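Local structure of phosphonopyruvate hydrolase (Variovorax sp., 2HJP) at residues 61-64 and 65-69; 132-135 and 136-140. The protein hydrolyses phosphonopyruvate to pyruvate and phosphate with the help of a divalent metal ion, cleaving a carbon-phosphorus bond. All coordinates share one frame; numbering follows the deposited sequence.

Contact 1: 61-64 and 65-69; sequences STHL and EMMRA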
ATOM      1  N   SER A  61      -2.200  -4.668   6.628  1.00 19.04           N
ATOM      2  CA  SER A  61      -1.392  -3.612   6.026  1.00 20.56           C
ATOM      3  C   SER A  61      -2.074  -2.198   6.150  1.00 18.50           C
ATOM      4  O   SER A  61      -1.431  -1.155   6.425  1.00 16.85           O
ATOM      5  CB  SER A  61      -1.159  -4.019   4.573  1.00 21.05           C
ATOM      6  OG  SER A  61      -0.450  -3.016   3.931  1.00 29.44           O
ATOM      7  N   THR A  62      -3.386  -2.165   6.005  1.00 18.07           N
ATOM      8  CA  THR A  62      -4.068  -0.904   6.096  1.00 17.75           C
ATOM      9  C   THR A  62      -3.870  -0.366   7.525  1.00 15.93           C
ATOM     10  O   THR A  62      -3.561   0.816   7.709  1.00 16.50           O
ATOM     11  CB  THR A  62      -5.547  -1.058   5.767  1.00 19.17           C
ATOM     12  OG1 THR A  62      -5.669  -1.378   4.365  1.00 21.80           O
ATOM     13  CG2 THR A  62      -6.313   0.219   6.061  1.00 17.06           C
ATOM     14  N   HIS A  63      -3.979  -1.244   8.509  1.00 13.87           N
ATOM     15  CA  HIS A  63      -3.822  -0.790   9.860  1.00 14.91           C
ATOM     16  C   HIS A  63      -2.353  -0.391  10.201  1.00 15.03           C
ATOM     17  O   HIS A  63      -2.076   0.724  10.744  1.00 15.49           O
ATOM     18  CB  HIS A  63      -4.373  -1.865  10.818  1.00 12.21           C
ATOM     19  CG  HIS A  63      -4.238  -1.495  12.273  1.00 14.36           C
ATOM     20  ND1 HIS A  63      -3.149  -1.839  13.042  1.00 12.19           N
ATOM     21  CD2 HIS A  63      -5.052  -0.762  13.076  1.00 14.08           C
ATOM     22  CE1 HIS A  63      -3.279  -1.336  14.256  1.00 15.21           C
ATOM     23  NE2 HIS A  63      -4.426  -0.670  14.309  1.00 15.30           N
ATOM     24  N   LEU A  64      -1.412  -1.223   9.778  1.00 14.82           N
ATOM     25  CA  LEU A  64       0.010  -0.964  10.036  1.00 12.83           C
ATOM     26  C   LEU A  64       0.397   0.355   9.394  1.00 13.25           C
ATOM     27  O   LEU A  64       1.054   1.181  10.040  1.00 12.06           O
ATOM     28  CB  LEU A  64       0.874  -2.134   9.473  1.00 13.35           C
ATOM     29  CG  LEU A  64       2.385  -1.810   9.479  1.00 13.78           C
ATOM     30  CD1 LEU A  64       2.851  -1.650  10.951  1.00 11.44           C
ATOM     31  CD2 LEU A  64       3.184  -2.973   8.813  1.00 11.94           C
ATOM     32  N   GLU A  65      -0.031   0.601   8.143  1.00 12.96           N
ATOM     33  CA  GLU A  65       0.328   1.896   7.514  1.00 14.45           C
ATOM     34  C   GLU A  65      -0.344   3.107   8.209  1.00 13.84           C
ATOM     35  O   GLU A  65       0.246   4.165   8.292  1.00 13.09           O
ATOM     36  CB  GLU A  65       0.026   1.860   6.003  1.00 16.66           C
ATOM     37  CG  GLU A  65       0.935   0.836   5.326  1.00 20.54           C
ATOM     38  CD  GLU A  65       2.476   1.041   5.710  1.00 23.52           C
ATOM     39  OE1 GLU A  65       3.038   2.168   5.685  1.00 25.75           O
ATOM     40  OE2 GLU A  65       3.159   0.061   5.982  1.00 25.32           O
ATOM     41  N   MET A  66      -1.567   2.927   8.701  1.00 13.26           N
ATOM     42  CA  MET A  66      -2.230   3.988   9.430  1.00 12.53           C
ATOM     43  C   MET A  66      -1.426   4.239  10.710  1.00 13.11           C
ATOM     44  O   MET A  66      -1.368   5.377  11.142  1.00 13.89           O
ATOM     45  CB  MET A  66      -3.697   3.595   9.802  1.00  9.73           C
ATOM     46  CG  MET A  66      -4.440   4.744  10.570  1.00 13.05           C
ATOM     47  SD  MET A  66      -4.213   6.379   9.779  1.00 17.67           S
ATOM     48  CE  MET A  66      -5.391   6.139   8.378  1.00 12.05           C
ATOM     49  N   MET A  67      -0.865   3.205  11.347  1.00 12.45           N
ATOM     50  CA  MET A  67      -0.111   3.440  12.588  1.00 15.02           C
ATOM     51  C   MET A  67       1.116   4.257  12.256  1.00 14.30           C
ATOM     52  O   MET A  67       1.481   5.178  12.996  1.00 14.90           O
ATOM     53  CB  MET A  67       0.306   2.142  13.309  1.00 14.10           C
ATOM     54  CG  MET A  67      -0.879   1.264  13.803  1.00 12.74           C
ATOM     55  SD  MET A  67      -2.088   2.166  14.850  1.00 15.80           S
ATOM     56  CE  MET A  67      -3.426   2.492  13.728  1.00 13.02           C
ATOM     57  N   ARG A  68       1.787   3.909  11.157  1.00 13.05           N
ATOM     58  CA  ARG A  68       2.972   4.672  10.719  1.00 13.43           C
ATOM     59  C   ARG A  68       2.670   6.158  10.527  1.00 13.38           C
ATOM     60  O   ARG A  68       3.410   7.043  10.998  1.00 13.62           O
ATOM     61  CB  ARG A  68       3.515   4.149   9.374  1.00 11.81           C
ATOM     62  CG  ARG A  68       5.012   4.383   9.250  1.00 13.90           C
ATOM     63  CD  ARG A  68       5.503   4.064   7.801  1.00 16.96           C
ATOM     64  NE  ARG A  68       5.143   2.652   7.527  1.00 17.76           N
ATOM     65  CZ  ARG A  68       5.752   1.599   8.074  1.00 19.18           C
ATOM     66  NH1 ARG A  68       6.810   1.739   8.928  1.00 15.61           N
ATOM     67  NH2 ARG A  68       5.238   0.380   7.840  1.00 15.23           N
ATOM     68  N   ALA A  69       1.595   6.415   9.795  1.00 13.42           N
ATOM     69  CA  ALA A  69       1.182   7.758   9.524  1.00 14.69           C
ATOM     70  C   ALA A  69       0.820   8.504  10.844  1.00 14.15           C
ATOM     71  O   ALA A  69       1.176   9.646  11.014  1.00 17.41           O
ATOM     72  CB  ALA A  69      -0.063   7.707   8.528  1.00 13.77           C
TER
HETATM   73  O   HOH W   1       2.137  -2.565   5.176  1.00 34.82           O
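H63 and M67, one turn apart on helix 60-71 of the (beta/alpha)8 barrel, meet as a methyl over an imidazole. M67 CE lies over one face of the H63 ring, 3.8 Å from its centroid and 30° off the normal, a CH-pi contact; SD approaches obliquely. The bends of the M67 chain at chi2 and chi3 fold the thioether back toward the ring. H63 reaches it with CG anti to the backbone N (chi1 179°), and both ring nitrogens are hydrogen-bonded, ND1 to Y99 OH and NE2 to the carbonyl of G41 in the substrate-binding segment, which fixes the ring's rotation. Elsewhere round the helix, L64 sets its CG 4.0 Å from R68 NH2, oblique to the guanidinium. That group grips E65 side-on: R68 NE donates to E65 OE1 and R68 NH2 to E65 OE2, each over 2.8 Å, both oxygens met on their syn side and about 30° out of the carboxylate plane. E65 packs on E65 of the third subunit, and R68 NH1 lies close to R68 NH1 of that subunit. A backbone bond of 2.8 Å joins E65 N to S61 O. One water also joins the side chains of S61 and E65, 2.9 Å from S61 OG and donating to E65 OE2 over 2.9 Å.

Contact 2: 132-135 and 136-140; sequences EEFQ and GKIAA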
ATOM      1  N   GLU A 132      -1.684 -21.683  27.457  1.00 22.10           N
ATOM      2  CA  GLU A 132      -0.288 -21.873  27.064  1.00 24.07           C
ATOM      3  C   GLU A 132      -0.056 -21.348  25.651  1.00 22.26           C
ATOM      4  O   GLU A 132       1.014 -20.820  25.357  1.00 21.35           O
ATOM      5  CB  GLU A 132       0.137 -23.364  27.087  1.00 27.53           C
ATOM      6  CG  GLU A 132      -0.520 -24.192  28.123  1.00 35.86           C
ATOM      7  CD  GLU A 132      -1.896 -24.644  27.642  1.00 39.97           C
ATOM      8  OE1 GLU A 132      -2.885 -24.314  28.337  1.00 41.70           O
ATOM      9  OE2 GLU A 132      -1.984 -25.326  26.565  1.00 43.18           O
ATOM     10  N   GLU A 133      -1.036 -21.510  24.772  1.00 21.34           N
ATOM     11  CA  GLU A 133      -0.824 -20.999  23.407  1.00 22.99           C
ATOM     12  C   GLU A 133      -0.690 -19.465  23.494  1.00 22.50           C
ATOM     13  O   GLU A 133       0.207 -18.897  22.859  1.00 21.22           O
ATOM     14  CB  GLU A 133      -1.962 -21.340  22.421  1.00 25.90           C
ATOM     15  CG  GLU A 133      -1.697 -20.587  21.080  1.00 28.83           C
ATOM     16  CD  GLU A 133      -2.747 -20.824  19.930  1.00 33.70           C
ATOM     17  OE1 GLU A 133      -3.785 -21.498  20.161  1.00 31.79           O
ATOM     18  OE2 GLU A 133      -2.499 -20.313  18.787  1.00 33.47           O
ATOM     19  N   PHE A 134      -1.548 -18.796  24.291  1.00 21.01           N
ATOM     20  CA  PHE A 134      -1.404 -17.332  24.331  1.00 20.05           C
ATOM     21  C   PHE A 134      -0.105 -16.894  25.007  1.00 20.03           C
ATOM     22  O   PHE A 134       0.515 -15.879  24.627  1.00 19.51           O
ATOM     23  CB  PHE A 134      -2.579 -16.638  24.991  1.00 17.65           C
ATOM     24  CG  PHE A 134      -2.694 -15.182  24.579  1.00 19.34           C
ATOM     25  CD1 PHE A 134      -3.051 -14.834  23.231  1.00 17.56           C
ATOM     26  CD2 PHE A 134      -2.470 -14.168  25.508  1.00 17.42           C
ATOM     27  CE1 PHE A 134      -3.188 -13.487  22.843  1.00 17.98           C
ATOM     28  CE2 PHE A 134      -2.606 -12.803  25.140  1.00 18.13           C
ATOM     29  CZ  PHE A 134      -2.965 -12.452  23.803  1.00 17.06           C
ATOM     30  N   GLN A 135       0.301 -17.655  26.012  1.00 18.84           N
ATOM     31  CA  GLN A 135       1.566 -17.387  26.672  1.00 18.61           C
ATOM     32  C   GLN A 135       2.635 -17.431  25.627  1.00 17.74           C
ATOM     33  O   GLN A 135       3.518 -16.578  25.664  1.00 18.33           O
ATOM     34  CB  GLN A 135       1.857 -18.410  27.764  1.00 20.17           C
ATOM     35  CG  GLN A 135       1.050 -18.180  29.073  1.00 18.48           C
ATOM     36  CD  GLN A 135       1.523 -19.135  30.172  1.00 23.05           C
ATOM     37  OE1 GLN A 135       1.985 -18.727  31.266  1.00 24.25           O
ATOM     38  NE2 GLN A 135       1.421 -20.413  29.875  1.00 18.96           N
ATOM     39  N   GLY A 136       2.568 -18.403  24.697  1.00 18.90           N
ATOM     40  CA  GLY A 136       3.572 -18.452  23.614  1.00 19.33           C
ATOM     41  C   GLY A 136       3.557 -17.176  22.733  1.00 18.82           C
ATOM     42  O   GLY A 136       4.591 -16.649  22.286  1.00 19.61           O
ATOM     43  N   LYS A 137       2.355 -16.715  22.421  1.00 17.89           N
ATOM     44  CA  LYS A 137       2.207 -15.493  21.608  1.00 18.74           C
ATOM     45  C   LYS A 137       2.776 -14.224  22.278  1.00 16.98           C
ATOM     46  O   LYS A 137       3.441 -13.393  21.659  1.00 17.77           O
ATOM     47  CB  LYS A 137       0.726 -15.353  21.259  1.00 16.99           C
ATOM     48  CG  LYS A 137       0.304 -16.442  20.233  1.00 17.32           C
ATOM     49  CD  LYS A 137      -1.199 -16.478  20.050  1.00 21.02           C
ATOM     50  CE  LYS A 137      -1.662 -15.298  19.213  1.00 20.48           C
ATOM     51  NZ  LYS A 137      -3.054 -15.495  18.613  1.00 18.07           N
ATOM     52  N   ILE A 138       2.522 -14.083  23.553  1.00 17.89           N
ATOM     53  CA  ILE A 138       3.037 -12.934  24.290  1.00 17.51           C
ATOM     54  C   ILE A 138       4.563 -13.051  24.386  1.00 16.72           C
ATOM     55  O   ILE A 138       5.274 -12.063  24.193  1.00 17.40           O
ATOM     56  CB  ILE A 138       2.434 -12.965  25.726  1.00 18.63           C
ATOM     57  CG1 ILE A 138       0.963 -12.543  25.627  1.00 19.68           C
ATOM     58  CG2 ILE A 138       3.226 -12.046  26.698  1.00 18.89           C
ATOM     59  CD1 ILE A 138       0.664 -11.096  25.145  1.00 21.90           C
ATOM     60  N   ALA A 139       5.076 -14.259  24.694  1.00 17.77           N
ATOM     61  CA  ALA A 139       6.541 -14.446  24.788  1.00 16.60           C
ATOM     62  C   ALA A 139       7.182 -14.146  23.416  1.00 18.33           C
ATOM     63  O   ALA A 139       8.273 -13.564  23.349  1.00 19.40           O
ATOM     64  CB  ALA A 139       6.884 -15.900  25.249  1.00 17.38           C
ATOM     65  N   ALA A 140       6.513 -14.559  22.324  1.00 18.48           N
ATOM     66  CA  ALA A 140       7.030 -14.249  20.960  1.00 16.36           C
ATOM     67  C   ALA A 140       7.072 -12.717  20.749  1.00 17.56           C
ATOM     68  O   ALA A 140       8.017 -12.200  20.108  1.00 17.07           O
ATOM     69  CB  ALA A 140       6.134 -14.896  19.855  1.00 15.90           C
TER
HETATM   70  O   HOH W   2      -3.400 -18.062  17.632  1.00 20.98           O
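F134 overlaps I138, four residues on, obliquely with its CE2 corner: F134 CE2 is 3.6 Å from I138 CG1 and 3.7 Å from I138 CD1. On the other side of the ring, F134 CD1 comes to 4.0 Å from K137 CD, where the lysine's aliphatic chain runs at about a right angle to the phenylalanine. I138 turns CG1 beside its backbone N (chi1 -74°), which brings that branch back along the helix to the ring. Replacing F134 by an alanine is likely to leave I138 CG1 and CD1 without their aromatic partner and to open a gap beside Y175, whose ring also meets this one. These residues belong to helix 131-144 of the (beta/alpha)8 barrel, and its inner side rests on the barrel wall: F134 and I138 both touch M109 of strand 106-110 and A154 of strand 151-156. K137 bends at chi3 (75°) and extends its amine away from the ring, to the carbonyl oxygens of T84 and G87. A water accepts from K137 NZ at 2.8 Å and donates to E133 OE2 at 2.7 Å, linking opposite charges whose own atoms, NZ of K137 and OE2 of E133, stand 4.9 Å apart. Along the backbone, I138 N donates to F134 O over 2.9 Å with an N-H...O angle of 164°.

In the fold
Both contacts are short stretches of outer helices of the same barrel, with centres 24 Å apart and nearest atoms about 15 Å apart, so they do not touch. Each is partly buried, but the centre of contact 1 is about 13 Å from the chain centre, that of contact 2 about 21 Å. Contact 1 packs inward on strand 78-81 and against the neighbouring helix 89-102, close to the metal ligand D81, and is partly polar there, with a hydrogen-bonded imidazole. Contact 2 packs a hydrocarbon face on strands 106-110 and 151-156. Their charged pairs also differ: direct between E65 and R68, water-bridged between E133 and K137. Both reach the third subunit, 61-69 with its own equivalent residues and 132-140 with that subunit's C-terminal residues Y288 and K290.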